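Local coordinates for uncharacterized protein CGL0972 (PDB 2VQG), which probably forms or contributes to an anion-selective, alpha-helical porin channel in the outer envelope of Corynebacterium glutamicum, at residues Y17-L29 and A73-K85. Residues are numbered along the deposited sequence; the frame is centred on the assembly and turned at random. Where two conformers were deposited one is given.
Sequences YNWVACGILEGGL and ALADRAQTCGLVK. With ZN (zinc ion), chain J.
C22 and C81 are joined covalently, SG to SG at 2.1 Å, with a disulfide torsion of -69°. Each sulfur sits anti to its own carbonyl carbon, beside the backbone N, which turns the two toward each other; the S-S bond brings C22 CB and C81 CB to 3.5 Å, nearer than unbonded carbons usually come.

The ring of Y17 lies against the same end of the contact. T80 CG2 sits almost on the ring normal, 3.9 Å from the centroid, a CH-pi contact over one face, while C81 SG meets the ring at its edge, in plane, 3.8 Å from CD1. At the far end of the ring, Y17 OH rests beside the CG and CD methylenes of R77, and one water bridges this hydroxyl to T80 OG1.

The disulfide thus staples the first turn of helix 19-31 to the residue just past the C-terminal end of helix 61-80 in this small all-helical protein. The axes of the short helix segments come within 10.2 Å, with 128° between their N-to-C directions, and helix 61-80 closes in a Schellman motif with G82 at positive phi. At the start of helix 19-31, N18 is the N-cap, its OD1 taking a nearly straight bond from A21 N.

Beyond the disulfide the packing is apolar. L25, its CG anti to the backbone N (chi1 174°), sends CD2 over the backbone of A78 and against C81 SG and L83 CD1, and CD1 to L74 CD1. One turn on, L29 reaches L74 CD2 and A78 CB with its two methyls.

L83 crosses the stem of E26: CD1 lies on E26 CB, and CD2 is 3.5 Å from OE1. The extended glutamate carries its carboxylate past this leucine to a zinc ion, bound through OE2 at 1.9 Å.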
loop_
_atom_site.group_PDB
_atom_site.type_symbol
_atom_site.label_atom_id
_atom_site.label_comp_id
_atom_site.label_asym_id
_atom_site.label_seq_id
_atom_site.Cartn_x
_atom_site.Cartn_y
_atom_site.Cartn_z
ATOM N N TYR A 17 -0.265 12.593 8.816
ATOM C CA TYR A 17 1.032 12.363 8.155
ATOM C C TYR A 17 2.251 12.738 9.008
ATOM O O TYR A 17 3.315 13.023 8.471
ATOM C CB TYR A 17 1.092 13.003 6.757
ATOM C CG TYR A 17 0.117 12.364 5.776
ATOM C CD1 TYR A 17 0.308 11.054 5.322
ATOM C CD2 TYR A 17 -1.001 13.066 5.313
ATOM C CE1 TYR A 17 -0.594 10.450 4.423
ATOM C CE2 TYR A 17 -1.914 12.464 4.411
ATOM C CZ TYR A 17 -1.701 11.170 3.978
ATOM O OH TYR A 17 -2.588 10.565 3.087
ATOM N N ASN A 18 2.094 12.742 10.322
ATOM C CA ASN A 18 3.244 12.961 11.200
ATOM C C ASN A 18 4.061 11.659 11.302
ATOM O O ASN A 18 3.654 10.618 10.776
ATOM C CB ASN A 18 2.837 13.500 12.571
ATOM C CG ASN A 18 1.989 12.514 13.377
ATOM O OD1 ASN A 18 2.242 11.326 13.378
ATOM N ND2 ASN A 18 0.981 13.031 14.073
ATOM N N TRP A 19 5.219 11.730 11.941
ATOM C CA TRP A 19 6.148 10.595 11.914
ATOM C C TRP A 19 5.582 9.401 12.661
ATOM O O TRP A 19 5.978 8.273 12.399
ATOM C CB TRP A 19 7.497 11.006 12.514
ATOM C CG TRP A 19 7.473 11.315 14.016
ATOM C CD1 TRP A 19 7.275 12.529 14.616
ATOM C CD2 TRP A 19 7.743 10.387 15.052
ATOM N NE1 TRP A 19 7.399 12.410 15.990
ATOM C CE2 TRP A 19 7.669 11.095 16.281
ATOM C CE3 TRP A 19 7.984 9.004 15.074
ATOM C CZ2 TRP A 19 7.863 10.465 17.526
ATOM C CZ3 TRP A 19 8.186 8.365 16.320
ATOM C CH2 TRP A 19 8.123 9.106 17.527
ATOM N N VAL A 20 4.677 9.667 13.606
ATOM C CA VAL A 20 4.066 8.553 14.391
ATOM C C VAL A 20 3.109 7.811 13.489
ATOM O O VAL A 20 3.194 6.588 13.383
ATOM C CB VAL A 20 3.423 9.039 15.674
ATOM C CG1 VAL A 20 2.698 7.884 16.450
ATOM C CG2 VAL A 20 4.501 9.646 16.563
ATOM N N ALA A 21 2.180 8.531 12.850
ATOM C CA ALA A 21 1.279 7.864 11.915
ATOM C C ALA A 21 2.031 7.156 10.786
ATOM O O ALA A 21 1.713 6.014 10.431
ATOM C CB ALA A 21 0.254 8.850 11.354
ATOM N N CYS A 22 3.020 7.841 10.205
ATOM C CA CYS A 22 3.809 7.264 9.122
ATOM C C CYS A 22 4.632 6.072 9.597
ATOM O O CYS A 22 4.852 5.125 8.841
ATOM C CB CYS A 22 4.716 8.322 8.483
ATOM S SG CYS A 22 3.719 9.503 7.552
ATOM N N GLY A 23 5.118 6.142 10.827
ATOM C CA GLY A 23 5.894 5.023 11.377
ATOM C C GLY A 23 5.038 3.796 11.683
ATOM O O GLY A 23 5.512 2.658 11.581
ATOM N N ILE A 24 3.801 4.011 12.131
ATOM C CA ILE A 24 2.859 2.888 12.295
ATOM C C ILE A 24 2.560 2.256 10.915
ATOM O O ILE A 24 2.538 1.026 10.761
ATOM C CB ILE A 24 1.548 3.377 12.969
ATOM C CG1 ILE A 24 1.858 3.803 14.405
ATOM C CG2 ILE A 24 0.414 2.271 12.875
ATOM C CD1 ILE A 24 0.673 4.517 15.104
ATOM N N LEU A 25 2.312 3.101 9.923
ATOM C CA LEU A 25 2.077 2.628 8.567
ATOM C C LEU A 25 3.288 1.812 8.087
ATOM O O LEU A 25 3.130 0.709 7.536
ATOM C CB LEU A 25 1.826 3.804 7.620
ATOM C CG LEU A 25 1.701 3.463 6.128
ATOM C CD1 LEU A 25 0.494 2.561 5.906
ATOM C CD2 LEU A 25 1.572 4.735 5.286
ATOM N N GLU A 26 4.491 2.341 8.322
ATOM C CA GLU A 26 5.710 1.672 7.806
ATOM C C GLU A 26 5.917 0.309 8.503
ATOM O O GLU A 26 6.160 -0.700 7.826
ATOM C CB GLU A 26 6.941 2.550 7.979
ATOM C CG GLU A 26 8.201 1.822 7.495
ATOM C CD GLU A 26 9.429 2.680 7.432
ATOM O OE1 GLU A 26 9.509 3.778 8.028
ATOM O OE2 GLU A 26 10.372 2.209 6.775
ATOM N N GLY A 27 5.810 0.285 9.840
ATOM C CA GLY A 27 5.908 -0.977 10.604
ATOM C C GLY A 27 4.867 -1.982 10.111
ATOM O O GLY A 27 5.172 -3.159 9.834
ATOM N N GLY A 28 3.631 -1.517 9.962
ATOM C CA GLY A 28 2.547 -2.427 9.556
ATOM C C GLY A 28 2.764 -3.012 8.157
ATOM O O GLY A 28 2.512 -4.203 7.950
ATOM N N LEU A 29 3.255 -2.196 7.219
ATOM C CA LEU A 29 3.525 -2.668 5.863
ATOM C C LEU A 29 4.729 -3.619 5.832
ATOM O O LEU A 29 4.730 -4.579 5.051
ATOM C CB LEU A 29 3.738 -1.503 4.885
ATOM C CG LEU A 29 2.513 -0.569 4.690
ATOM C CD1 LEU A 29 2.933 0.581 3.801
ATOM C CD2 LEU A 29 1.321 -1.292 4.082
ATOM N N ALA A 73 -4.312 3.283 -3.362
ATOM C CA ALA A 73 -4.502 4.369 -2.396
ATOM C C ALA A 73 -3.565 4.249 -1.205
ATOM O O ALA A 73 -3.048 5.260 -0.715
ATOM C CB ALA A 73 -5.949 4.413 -1.921
ATOM N N LEU A 74 -3.357 3.021 -0.726
ATOM C CA LEU A 74 -2.473 2.801 0.419
ATOM C C LEU A 74 -1.004 3.070 0.041
ATOM O O LEU A 74 -0.245 3.663 0.825
ATOM C CB LEU A 74 -2.708 1.393 0.999
ATOM C CG LEU A 74 -2.062 1.037 2.333
ATOM C CD1 LEU A 74 -2.320 2.081 3.411
ATOM C CD2 LEU A 74 -2.537 -0.382 2.781
ATOM N N ALA A 75 -0.618 2.696 -1.183
ATOM C CA ALA A 75 0.741 2.922 -1.641
ATOM C C ALA A 75 0.972 4.410 -1.803
ATOM O O ALA A 75 2.067 4.900 -1.500
ATOM C CB ALA A 75 1.009 2.188 -2.945
ATOM N N ASP A 76 -0.060 5.127 -2.255
ATOM C CA ASP A 76 -0.015 6.606 -2.303
ATOM C C ASP A 76 0.248 7.205 -0.911
ATOM O O ASP A 76 1.063 8.127 -0.784
ATOM C CB ASP A 76 -1.313 7.197 -2.854
ATOM C CG ASP A 76 -1.430 7.066 -4.374
ATOM O OD1 ASP A 76 -0.435 6.668 -5.026
ATOM O OD2 ASP A 76 -2.512 7.393 -4.912
ATOM N N ARG A 77 -0.456 6.706 0.110
ATOM C CA ARG A 77 -0.250 7.196 1.470
ATOM C C ARG A 77 1.169 6.890 1.965
ATOM O O ARG A 77 1.789 7.740 2.616
ATOM C CB ARG A 77 -1.347 6.693 2.420
ATOM C CG ARG A 77 -2.743 7.079 1.909
ATOM C CD ARG A 77 -3.862 6.869 2.923
ATOM N NE ARG A 77 -4.185 5.463 3.150
ATOM C CZ ARG A 77 -5.074 4.753 2.452
ATOM N NH1 ARG A 77 -5.754 5.293 1.448
ATOM N NH2 ARG A 77 -5.288 3.489 2.775
ATOM N N ALA A 78 1.686 5.712 1.619
ATOM C CA ALA A 78 3.073 5.364 1.907
ATOM C C ALA A 78 4.072 6.323 1.245
ATOM O O ALA A 78 5.067 6.718 1.864
ATOM C CB ALA A 78 3.354 3.965 1.493
ATOM N N GLN A 79 3.808 6.709 0.004
ATOM C CA GLN A 79 4.702 7.643 -0.690
ATOM C C GLN A 79 4.704 8.994 0.006
ATOM O O GLN A 79 5.769 9.597 0.213
ATOM C CB GLN A 79 4.319 7.786 -2.162
ATOM C CG GLN A 79 5.309 8.641 -2.936
ATOM C CD GLN A 79 4.886 8.877 -4.368
ATOM O OE1 GLN A 79 4.288 8.000 -4.999
ATOM N NE2 GLN A 79 5.207 10.065 -4.900
ATOM N N THR A 80 3.516 9.458 0.391
ATOM C CA THR A 80 3.380 10.716 1.122
ATOM C C THR A 80 4.191 10.661 2.410
ATOM O O THR A 80 4.849 11.648 2.788
ATOM C CB THR A 80 1.897 11.051 1.398
ATOM O OG1 THR A 80 1.197 11.104 0.139
ATOM C CG2 THR A 80 1.772 12.419 2.063
ATOM N N CYS A 81 4.183 9.490 3.044
ATOM C CA CYS A 81 4.945 9.239 4.273
ATOM C C CYS A 81 6.454 9.050 4.041
ATOM O O CYS A 81 7.189 8.781 4.998
ATOM C CB CYS A 81 4.379 8.002 5.024
ATOM S SG CYS A 81 2.950 8.349 6.022
ATOM N N GLY A 82 6.878 9.154 2.779
ATOM C CA GLY A 82 8.283 9.011 2.357
ATOM C C GLY A 82 8.826 7.594 2.376
ATOM O O GLY A 82 10.043 7.403 2.459
ATOM N N LEU A 83 7.928 6.605 2.266
ATOM C CA LEU A 83 8.282 5.191 2.391
ATOM C C LEU A 83 8.638 4.502 1.072
ATOM O O LEU A 83 9.298 3.459 1.070
ATOM C CB LEU A 83 7.126 4.438 3.088
ATOM C CG LEU A 83 6.625 5.036 4.411
ATOM C CD1 LEU A 83 5.513 4.186 5.048
ATOM C CD2 LEU A 83 7.796 5.245 5.405
ATOM N N VAL A 84 8.199 5.075 -0.043
ATOM C CA VAL A 84 8.459 4.543 -1.378
ATOM C C VAL A 84 8.742 5.694 -2.342
ATOM O O VAL A 84 8.379 6.843 -2.064
ATOM C CB VAL A 84 7.279 3.672 -1.922
ATOM C CG1 VAL A 84 7.085 2.407 -1.063
ATOM C CG2 VAL A 84 5.983 4.459 -2.012
ATOM N N LYS A 85 9.387 5.366 -3.461
ATOM C CA LYS A 85 9.708 6.326 -4.524
ATOM C C LYS A 85 8.536 6.598 -5.468
ATOM O O LYS A 85 7.725 5.704 -5.745
ATOM C CB LYS A 85 10.892 5.810 -5.350
ATOM C CG LYS A 85 12.187 5.611 -4.576
ATOM C CD LYS A 85 13.337 5.211 -5.515
ATOM C CE LYS A 85 13.302 3.723 -5.822
ATOM N NZ LYS A 85 14.454 3.271 -6.651
HETATM ZN ZN ZN J . 12.171 2.887 6.783
HETATM O O HOH W 1 -1.422 10.291 0.267
#